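Local coordinates for protein Cdhr2 (PDB 5CYX) that probably joins adjacent microvilli of the epithelial brush border through calcium-dependent heterophilic adhesion to CDHR5, here represented by its first three extracellular cadherin repeats, at residues 138-146 with 157-165; 213-221 with 304-315. One frame throughout, in Å; residues are numbered along the deposited sequence.

Contact 1 of 2, residues 138-146 with 157-165; sequences GLVQYFIEK and LFRILENGS
The backbone O of E162 has two neighbours across the contact: it accepts from a water at 2.8 Å that also donates to V140 O, and Y142 CE1 lies 3.1 Å away, with the oxygen in the ring plane. No direct hydrogen bond links 138-146 to 157-165, and this water is the polar bridge between them. The Y142 ring is sandwiched. G164 CA sits over the centre of one face, a CH-pi contact 3.6 Å from the centroid, while V140 CG1 lies over the opposite face, nearer the rim. G164 ends the type I turn that starts at L161; with no CB to strike the ring, it can lay its CA on the face at a phi of 92°. Farther along, I160 lays CD1 on Y142 CB (3.9 Å); its CG1 is anti to the backbone N (chi1 -161°), which leaves CG2 near Y142 O. I144 CD1 reaches past I160 to R159 CA at 3.7 Å. The two strands, 140-146 and 158-160, run roughly antiparallel, their axes at 151°, and belong to the two facing sheets of the second cadherin repeat's beta sandwich: 140-148 is an edge strand hydrogen-bonded to 180-189, and 158-160 pairs with 165-168.

Contact 2 of 2, residues 213-221 with 304-315; sequences IDEPDLDPR and EKNLNIYGQEAK. With CA (calcium ion), chain E; CA (calcium ion), chain F.
E304 and P220 meet at a calcium site of the cadherin linker, where 213-221 passes from the second repeat into the third and 304-315, the connection between strands 295-304 and 315-324 of the third repeat, leans on it. From CB the E304 chain runs extended through CG, which passes P220 CD at 4.0 Å, to a carboxylate that holds one calcium with both oxygens, OE1 at 2.4 Å and OE2 at 2.5 Å. OE2 also lies against P220 CD (3.2 Å), and L218 O binds the same ion; D248 and D250 complete its protein ligands. The neighbouring calcium takes D214 OD1, E215 O and D217 OD1, with E116 and D250 closing the site, so D250 serves both ions. Beside the pair of ions the connection is held to the linker by one backbone hydrogen bond, I309 N to P216 O, 3.0 Å and nearly in line with the carbonyl. I309 then spreads over the linker: CG2 packs on P216 CD, and CG1, between the backbone N and carbonyl carbon (chi1 59°), carries CD1 to D217 CB. The turn 308-311 is braced by N308 OD1, which accepts from Q312 N and more weakly from Y310 N. D219 OD1 rests 3.4 Å from A314 CA and accepts from a water, while another water accepts from K315 N and donates to E313 O and, weakly, to D219 OD2.

How the contacts relate
Contact 1 lies within the second cadherin repeat and contact 2 at its junction with the third; their centres are 35 Å apart and their nearest atoms about 10 Å, without touching. Both have calcium in their surroundings, at different linkers. Contact 2 supplies ligands to two ions between repeats two and three. Contact 1 supplies none, although the V140 side chain comes to about 7 Å from a calcium at the junction with the first repeat. The chain leads from contact 1 through the rest of the second repeat, ending in strand 206-213, into contact 2. Contact 1 thus joins the two sheets inside one repeat, whereas contact 2 joins successive repeats, through a backbone hydrogen bond and shared calcium coordination.

Contact 1 of 2, residues 138-146 with 157-165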
loop_
_atom_site.group_PDB
_atom_site.type_symbol
_atom_site.label_atom_id
_atom_site.label_comp_id
_atom_site.label_asym_id
_atom_site.label_seq_id
_atom_site.Cartn_x
_atom_site.Cartn_y
_atom_site.Cartn_z
ATOM N N GLY A 138 -14.689 -12.743 12.512
ATOM C CA GLY A 138 -15.105 -12.569 11.138
ATOM C C GLY A 138 -14.207 -11.718 10.267
ATOM O O GLY A 138 -14.469 -11.558 9.096
ATOM N N LEU A 139 -13.130 -11.200 10.825
ATOM C CA LEU A 139 -12.340 -10.159 10.209
ATOM C C LEU A 139 -11.142 -10.839 9.524
ATOM O O LEU A 139 -10.209 -11.381 10.217
ATOM C CB LEU A 139 -11.841 -9.210 11.305
ATOM C CG LEU A 139 -11.153 -7.929 10.841
ATOM C CD1 LEU A 139 -12.091 -7.125 9.927
ATOM C CD2 LEU A 139 -10.767 -7.096 12.056
ATOM N N VAL A 140 -11.157 -10.768 8.190
ATOM C CA VAL A 140 -10.257 -11.506 7.343
ATOM C C VAL A 140 -8.910 -10.790 7.095
ATOM O O VAL A 140 -8.876 -9.594 6.841
ATOM C CB VAL A 140 -10.953 -11.872 6.020
ATOM C CG1 VAL A 140 -10.059 -12.782 5.201
ATOM C CG2 VAL A 140 -12.274 -12.583 6.323
ATOM N N GLN A 141 -7.810 -11.529 7.248
ATOM C CA GLN A 141 -6.469 -11.078 6.900
ATOM C C GLN A 141 -5.956 -12.012 5.824
ATOM O O GLN A 141 -6.380 -13.183 5.776
ATOM C CB GLN A 141 -5.521 -11.171 8.116
ATOM C CG GLN A 141 -6.121 -10.678 9.426
ATOM C CD GLN A 141 -5.068 -10.288 10.467
ATOM O OE1 GLN A 141 -5.371 -10.113 11.669
ATOM N NE2 GLN A 141 -3.836 -10.105 10.018
ATOM N N TYR A 142 -5.059 -11.506 4.981
ATOM C CA TYR A 142 -4.467 -12.263 3.888
ATOM C C TYR A 142 -2.970 -12.461 4.004
ATOM O O TYR A 142 -2.269 -11.596 4.496
ATOM C CB TYR A 142 -4.731 -11.549 2.571
ATOM C CG TYR A 142 -6.204 -11.382 2.324
ATOM C CD1 TYR A 142 -6.893 -10.275 2.831
ATOM C CD2 TYR A 142 -6.916 -12.327 1.578
ATOM C CE1 TYR A 142 -8.263 -10.140 2.611
ATOM C CE2 TYR A 142 -8.264 -12.200 1.364
ATOM C CZ TYR A 142 -8.934 -11.105 1.844
ATOM O OH TYR A 142 -10.282 -10.993 1.620
ATOM N N PHE A 143 -2.491 -13.565 3.441
ATOM C CA PHE A 143 -1.068 -13.930 3.508
ATOM C C PHE A 143 -0.619 -14.574 2.218
ATOM O O PHE A 143 -1.368 -15.370 1.630
ATOM C CB PHE A 143 -0.790 -14.935 4.632
ATOM C CG PHE A 143 -1.253 -14.481 5.930
ATOM C CD1 PHE A 143 -0.406 -13.714 6.765
ATOM C CD2 PHE A 143 -2.545 -14.751 6.336
ATOM C CE1 PHE A 143 -0.876 -13.267 7.991
ATOM C CE2 PHE A 143 -3.025 -14.281 7.547
ATOM C CZ PHE A 143 -2.175 -13.534 8.389
ATOM N N ILE A 144 0.589 -14.211 1.787
ATOM C CA ILE A 144 1.266 -14.878 0.710
ATOM C C ILE A 144 2.096 -15.980 1.333
ATOM O O ILE A 144 3.045 -15.686 2.047
ATOM C CB ILE A 144 2.167 -13.932 -0.112
ATOM C CG1 ILE A 144 1.291 -12.940 -0.890
ATOM C CG2 ILE A 144 3.037 -14.731 -1.095
ATOM C CD1 ILE A 144 2.084 -11.793 -1.478
ATOM N N GLU A 145 1.748 -17.225 1.064
ATOM C CA GLU A 145 2.453 -18.376 1.644
ATOM C C GLU A 145 3.717 -18.743 0.879
ATOM O O GLU A 145 4.760 -18.956 1.488
ATOM C CB GLU A 145 1.534 -19.603 1.752
ATOM C CG GLU A 145 0.455 -19.479 2.824
ATOM C CD GLU A 145 1.023 -19.456 4.239
ATOM O OE1 GLU A 145 1.464 -20.535 4.736
ATOM O OE2 GLU A 145 1.074 -18.345 4.849
ATOM N N LYS A 146 3.611 -18.834 -0.437
ATOM C CA LYS A 146 4.731 -19.228 -1.278
ATOM C C LYS A 146 4.687 -18.528 -2.618
ATOM O O LYS A 146 3.600 -18.204 -3.122
ATOM C CB LYS A 146 4.712 -20.767 -1.496
ATOM C CG LYS A 146 6.044 -21.306 -2.008
ATOM C CD LYS A 146 6.276 -22.805 -1.766
ATOM C CE LYS A 146 6.278 -23.185 -0.275
ATOM N NZ LYS A 146 7.270 -22.446 0.570
ATOM N N LEU A 157 8.977 -9.668 -4.556
ATOM C CA LEU A 157 8.308 -9.129 -5.735
ATOM C C LEU A 157 6.860 -8.706 -5.494
ATOM O O LEU A 157 6.367 -7.800 -6.163
ATOM C CB LEU A 157 8.319 -10.213 -6.858
ATOM C CG LEU A 157 8.173 -9.807 -8.306
ATOM C CD1 LEU A 157 8.937 -8.569 -8.727
ATOM C CD2 LEU A 157 8.623 -10.962 -9.191
ATOM N N PHE A 158 6.180 -9.363 -4.562
ATOM C CA PHE A 158 4.757 -9.197 -4.405
ATOM C C PHE A 158 4.441 -9.111 -2.956
ATOM O O PHE A 158 5.089 -9.723 -2.173
ATOM C CB PHE A 158 3.965 -10.369 -4.966
ATOM C CG PHE A 158 4.194 -10.615 -6.402
ATOM C CD1 PHE A 158 3.636 -9.762 -7.369
ATOM C CD2 PHE A 158 4.859 -11.779 -6.838
ATOM C CE1 PHE A 158 3.786 -10.029 -8.717
ATOM C CE2 PHE A 158 5.050 -12.006 -8.182
ATOM C CZ PHE A 158 4.494 -11.140 -9.120
ATOM N N ARG A 159 3.394 -8.363 -2.631
ATOM C CA ARG A 159 2.966 -8.236 -1.260
ATOM C C ARG A 159 1.459 -8.065 -1.211
ATOM O O ARG A 159 0.883 -7.559 -2.143
ATOM C CB ARG A 159 3.657 -7.054 -0.622
ATOM C CG ARG A 159 3.433 -5.684 -1.309
ATOM C CD ARG A 159 4.366 -4.647 -0.621
ATOM N NE ARG A 159 4.307 -3.296 -1.195
ATOM C CZ ARG A 159 3.294 -2.420 -1.042
ATOM N NH1 ARG A 159 2.200 -2.748 -0.365
ATOM N NH2 ARG A 159 3.367 -1.201 -1.581
ATOM N N ILE A 160 0.844 -8.402 -0.097
ATOM C CA ILE A 160 -0.583 -8.424 -0.037
ATOM C C ILE A 160 -1.100 -7.522 1.058
ATOM O O ILE A 160 -0.494 -7.391 2.120
ATOM C CB ILE A 160 -1.125 -9.877 0.085
ATOM C CG1 ILE A 160 -2.582 -9.890 -0.321
ATOM C CG2 ILE A 160 -0.906 -10.414 1.503
ATOM C CD1 ILE A 160 -3.040 -11.232 -0.893
ATOM N N LEU A 161 -2.185 -6.857 0.760
ATOM C CA LEU A 161 -2.801 -5.866 1.670
ATOM C C LEU A 161 -3.953 -6.524 2.408
ATOM O O LEU A 161 -4.526 -7.543 1.964
ATOM C CB LEU A 161 -3.368 -4.673 0.870
ATOM C CG LEU A 161 -2.432 -3.794 0.052
ATOM C CD1 LEU A 161 -3.250 -2.737 -0.707
ATOM C CD2 LEU A 161 -1.405 -3.115 0.950
ATOM N N GLU A 162 -4.363 -5.885 3.480
ATOM C CA GLU A 162 -5.492 -6.330 4.287
ATOM C C GLU A 162 -6.811 -6.511 3.483
ATOM O O GLU A 162 -7.600 -7.346 3.830
ATOM C CB GLU A 162 -5.686 -5.339 5.442
ATOM C CG GLU A 162 -4.535 -5.385 6.457
ATOM C CD GLU A 162 -4.837 -6.320 7.608
ATOM O OE1 GLU A 162 -5.901 -6.107 8.226
ATOM O OE2 GLU A 162 -4.047 -7.262 7.889
ATOM N N ASN A 163 -7.039 -5.692 2.442
ATOM C CA ASN A 163 -8.255 -5.837 1.566
ATOM C C ASN A 163 -8.133 -6.953 0.505
ATOM O O ASN A 163 -9.040 -7.130 -0.330
ATOM C CB ASN A 163 -8.547 -4.530 0.826
ATOM C CG ASN A 163 -7.447 -4.157 -0.160
ATOM O OD1 ASN A 163 -6.388 -4.766 -0.208
ATOM N ND2 ASN A 163 -7.690 -3.144 -0.941
ATOM N N GLY A 164 -7.014 -7.678 0.468
ATOM C CA GLY A 164 -6.883 -8.811 -0.492
ATOM C C GLY A 164 -6.251 -8.463 -1.842
ATOM O O GLY A 164 -6.143 -9.328 -2.722
ATOM N N SER A 165 -5.846 -7.190 -2.005
ATOM C CA SER A 165 -5.057 -6.770 -3.166
ATOM C C SER A 165 -3.572 -7.117 -3.048
ATOM O O SER A 165 -2.919 -6.723 -2.064
ATOM C CB SER A 165 -5.185 -5.281 -3.413
ATOM O OG SER A 165 -6.442 -5.025 -3.987
HETATM O O HOH W 1 -10.080 -7.973 5.041
#

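Contact 2 of 2, residues 213-221 with 304-315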
loop_
_atom_site.group_PDB
_atom_site.type_symbol
_atom_site.label_atom_id
_atom_site.label_comp_id
_atom_site.label_asym_id
_atom_site.label_seq_id
_atom_site.Cartn_x
_atom_site.Cartn_y
_atom_site.Cartn_z
ATOM N N ILE A 213 4.036 -10.328 -19.468
ATOM C CA ILE A 213 4.038 -10.018 -20.888
ATOM C C ILE A 213 5.297 -9.254 -21.225
ATOM O O ILE A 213 5.644 -8.224 -20.592
ATOM C CB ILE A 213 2.807 -9.151 -21.242
ATOM C CG1 ILE A 213 1.520 -9.960 -21.067
ATOM C CG2 ILE A 213 2.897 -8.541 -22.646
ATOM C CD1 ILE A 213 0.269 -9.072 -21.084
ATOM N N ASP A 214 5.999 -9.752 -22.224
ATOM C CA ASP A 214 7.248 -9.165 -22.659
ATOM C C ASP A 214 6.926 -7.905 -23.465
ATOM O O ASP A 214 6.066 -7.924 -24.389
ATOM C CB ASP A 214 8.065 -10.154 -23.488
ATOM C CG ASP A 214 9.525 -9.760 -23.615
ATOM O OD1 ASP A 214 9.990 -8.698 -23.015
ATOM O OD2 ASP A 214 10.210 -10.537 -24.298
ATOM N N GLU A 215 7.588 -6.808 -23.084
ATOM C CA GLU A 215 7.430 -5.537 -23.791
ATOM C C GLU A 215 8.747 -5.129 -24.444
ATOM O O GLU A 215 9.781 -5.556 -24.004
ATOM C CB GLU A 215 6.949 -4.460 -22.844
ATOM C CG GLU A 215 5.522 -4.662 -22.346
ATOM C CD GLU A 215 5.129 -3.510 -21.413
ATOM O OE1 GLU A 215 5.488 -3.494 -20.208
ATOM O OE2 GLU A 215 4.481 -2.585 -21.903
ATOM N N PRO A 216 8.694 -4.354 -25.535
ATOM C CA PRO A 216 9.915 -4.117 -26.284
ATOM C C PRO A 216 10.785 -3.037 -25.626
ATOM O O PRO A 216 10.578 -1.852 -25.867
ATOM C CB PRO A 216 9.414 -3.697 -27.653
ATOM C CG PRO A 216 8.057 -3.113 -27.412
ATOM C CD PRO A 216 7.492 -3.864 -26.245
ATOM N N ASP A 217 11.710 -3.470 -24.772
ATOM C CA ASP A 217 12.619 -2.543 -24.100
ATOM C C ASP A 217 14.042 -3.052 -23.961
ATOM O O ASP A 217 14.775 -2.541 -23.140
ATOM C CB ASP A 217 12.073 -2.227 -22.702
ATOM C CG ASP A 217 11.996 -3.457 -21.793
ATOM O OD1 ASP A 217 12.175 -4.639 -22.219
ATOM O OD2 ASP A 217 11.736 -3.217 -20.609
ATOM N N LEU A 218 14.422 -4.044 -24.754
ATOM C CA LEU A 218 15.780 -4.504 -24.809
ATOM C C LEU A 218 16.213 -4.405 -26.254
ATOM O O LEU A 218 15.463 -4.786 -27.198
ATOM C CB LEU A 218 15.861 -5.936 -24.292
ATOM C CG LEU A 218 15.531 -6.133 -22.814
ATOM C CD1 LEU A 218 15.449 -7.610 -22.501
ATOM C CD2 LEU A 218 16.620 -5.491 -21.948
ATOM N N ASP A 219 17.426 -3.898 -26.446
ATOM C CA ASP A 219 17.973 -3.726 -27.785
ATOM C C ASP A 219 18.347 -5.086 -28.403
ATOM O O ASP A 219 18.509 -6.064 -27.678
ATOM C CB ASP A 219 19.197 -2.778 -27.759
ATOM C CG ASP A 219 18.809 -1.293 -27.568
ATOM O OD1 ASP A 219 17.625 -0.917 -27.752
ATOM O OD2 ASP A 219 19.711 -0.498 -27.235
ATOM N N PRO A 220 18.471 -5.146 -29.741
ATOM C CA PRO A 220 18.975 -6.349 -30.418
ATOM C C PRO A 220 20.461 -6.607 -30.202
ATOM O O PRO A 220 21.209 -5.663 -29.991
ATOM C CB PRO A 220 18.742 -6.035 -31.886
ATOM C CG PRO A 220 18.856 -4.559 -31.947
ATOM C CD PRO A 220 18.192 -4.061 -30.698
ATOM N N ARG A 221 20.877 -7.870 -30.285
ATOM C CA ARG A 221 22.292 -8.267 -30.122
ATOM C C ARG A 221 22.801 -9.134 -31.262
ATOM O O ARG A 221 22.186 -10.141 -31.619
ATOM C CB ARG A 221 22.468 -9.066 -28.845
ATOM C CG ARG A 221 22.459 -8.221 -27.602
ATOM C CD ARG A 221 22.349 -9.108 -26.375
ATOM N NE ARG A 221 23.154 -8.594 -25.264
ATOM C CZ ARG A 221 24.491 -8.647 -25.172
ATOM N NH1 ARG A 221 25.085 -8.123 -24.104
ATOM N NH2 ARG A 221 25.244 -9.193 -26.131
ATOM N N GLU A 304 15.579 -2.809 -34.917
ATOM C CA GLU A 304 14.311 -3.504 -34.849
ATOM C C GLU A 304 13.302 -2.749 -35.688
ATOM O O GLU A 304 13.426 -1.552 -35.897
ATOM C CB GLU A 304 13.842 -3.669 -33.408
ATOM C CG GLU A 304 14.745 -4.624 -32.637
ATOM C CD GLU A 304 14.407 -4.789 -31.168
ATOM O OE1 GLU A 304 13.297 -4.468 -30.735
ATOM O OE2 GLU A 304 15.233 -5.328 -30.426
ATOM N N LYS A 305 12.306 -3.451 -36.185
ATOM C CA LYS A 305 11.354 -2.824 -37.087
ATOM C C LYS A 305 10.379 -1.939 -36.351
ATOM O O LYS A 305 9.978 -0.920 -36.869
ATOM C CB LYS A 305 10.635 -3.868 -37.929
ATOM C CG LYS A 305 11.529 -4.408 -39.045
ATOM C CD LYS A 305 10.760 -5.122 -40.160
ATOM C CE LYS A 305 10.055 -4.163 -41.099
ATOM N NZ LYS A 305 9.242 -4.924 -42.094
ATOM N N ASN A 306 10.010 -2.322 -35.139
ATOM C CA ASN A 306 9.120 -1.530 -34.315
ATOM C C ASN A 306 9.892 -0.738 -33.272
ATOM O O ASN A 306 10.982 -1.140 -32.840
ATOM C CB ASN A 306 8.091 -2.435 -33.642
ATOM C CG ASN A 306 7.236 -3.166 -34.665
ATOM O OD1 ASN A 306 7.520 -4.303 -35.047
ATOM N ND2 ASN A 306 6.247 -2.477 -35.182
ATOM N N LEU A 307 9.300 0.390 -32.876
ATOM C CA LEU A 307 9.897 1.271 -31.883
ATOM C C LEU A 307 9.738 0.626 -30.533
ATOM O O LEU A 307 8.811 -0.132 -30.310
ATOM C CB LEU A 307 9.228 2.663 -31.894
ATOM C CG LEU A 307 9.298 3.448 -33.221
ATOM C CD1 LEU A 307 8.551 4.767 -33.080
ATOM C CD2 LEU A 307 10.722 3.688 -33.692
ATOM N N ASN A 308 10.637 0.953 -29.628
ATOM C CA ASN A 308 10.557 0.459 -28.271
ATOM C C ASN A 308 9.441 1.159 -27.496
ATOM O O ASN A 308 8.772 2.033 -28.032
ATOM C CB ASN A 308 11.943 0.498 -27.595
ATOM C CG ASN A 308 12.466 1.919 -27.293
ATOM O OD1 ASN A 308 11.734 2.915 -27.257
ATOM N ND2 ASN A 308 13.749 1.986 -27.035
ATOM N N ILE A 309 9.225 0.747 -26.255
ATOM C CA ILE A 309 8.201 1.346 -25.389
ATOM C C ILE A 309 8.316 2.864 -25.189
ATOM O O ILE A 309 7.325 3.505 -24.888
ATOM C CB ILE A 309 8.155 0.703 -23.977
ATOM C CG1 ILE A 309 9.497 0.814 -23.236
ATOM C CG2 ILE A 309 7.739 -0.754 -24.069
ATOM C CD1 ILE A 309 9.391 0.402 -21.788
ATOM N N TYR A 310 9.515 3.414 -25.340
ATOM C CA TYR A 310 9.734 4.851 -25.207
ATOM C C TYR A 310 9.593 5.592 -26.535
ATOM O O TYR A 310 9.929 6.770 -26.598
ATOM C CB TYR A 310 11.132 5.137 -24.649
ATOM C CG TYR A 310 11.506 4.366 -23.404
ATOM C CD1 TYR A 310 10.666 4.336 -22.286
ATOM C CD2 TYR A 310 12.723 3.685 -23.335
ATOM C CE1 TYR A 310 11.021 3.626 -21.143
ATOM C CE2 TYR A 310 13.095 2.982 -22.197
ATOM C CZ TYR A 310 12.250 2.956 -21.106
ATOM O OH TYR A 310 12.648 2.255 -19.992
ATOM N N GLY A 311 9.122 4.920 -27.589
ATOM C CA GLY A 311 8.968 5.540 -28.891
ATOM C C GLY A 311 10.263 5.810 -29.637
ATOM O O GLY A 311 10.307 6.693 -30.486
ATOM N N GLN A 312 11.312 5.040 -29.358
ATOM C CA GLN A 312 12.587 5.202 -30.051
ATOM C C GLN A 312 13.035 3.920 -30.741
ATOM O O GLN A 312 12.509 2.847 -30.485
ATOM C CB GLN A 312 13.669 5.603 -29.064
ATOM C CG GLN A 312 13.360 6.840 -28.238
ATOM C CD GLN A 312 14.269 6.950 -27.025
ATOM O OE1 GLN A 312 15.050 7.892 -26.911
ATOM N NE2 GLN A 312 14.187 5.969 -26.115
ATOM N N GLU A 313 14.060 4.061 -31.568
ATOM C CA GLU A 313 14.695 2.939 -32.249
ATOM C C GLU A 313 15.516 2.068 -31.310
ATOM O O GLU A 313 16.254 2.570 -30.488
ATOM C CB GLU A 313 15.590 3.415 -33.382
ATOM C CG GLU A 313 14.830 4.176 -34.436
ATOM C CD GLU A 313 15.613 4.365 -35.702
ATOM O OE1 GLU A 313 16.852 4.408 -35.644
ATOM O OE2 GLU A 313 14.970 4.461 -36.768
ATOM N N ALA A 314 15.337 0.752 -31.454
ATOM C CA ALA A 314 16.081 -0.255 -30.732
ATOM C C ALA A 314 17.119 -0.742 -31.714
ATOM O O ALA A 314 16.772 -1.387 -32.720
ATOM C CB ALA A 314 15.156 -1.384 -30.307
ATOM N N LYS A 315 18.378 -0.416 -31.418
ATOM C CA LYS A 315 19.507 -0.579 -32.330
ATOM C C LYS A 315 20.702 -1.187 -31.648
ATOM O O LYS A 315 20.837 -1.118 -30.438
ATOM C CB LYS A 315 19.988 0.776 -32.853
ATOM C CG LYS A 315 18.956 1.604 -33.617
ATOM C CD LYS A 315 19.581 2.909 -34.111
ATOM C CE LYS A 315 19.784 3.891 -32.967
ATOM N NZ LYS A 315 20.627 5.035 -33.401
HETATM CA CA CA E . 11.217 -6.747 -22.683
HETATM CA CA CA F . 13.657 -5.346 -28.532
HETATM O O HOH W 2 14.819 -1.304 -26.896
HETATM O O HOH W 3 18.959 1.539 -29.121
HETATM O O HOH W 4 12.327 -7.905 -20.931
HETATM O O HOH W 5 12.988 -2.942 -28.032
HETATM O O HOH W 6 11.333 -6.006 -29.159
#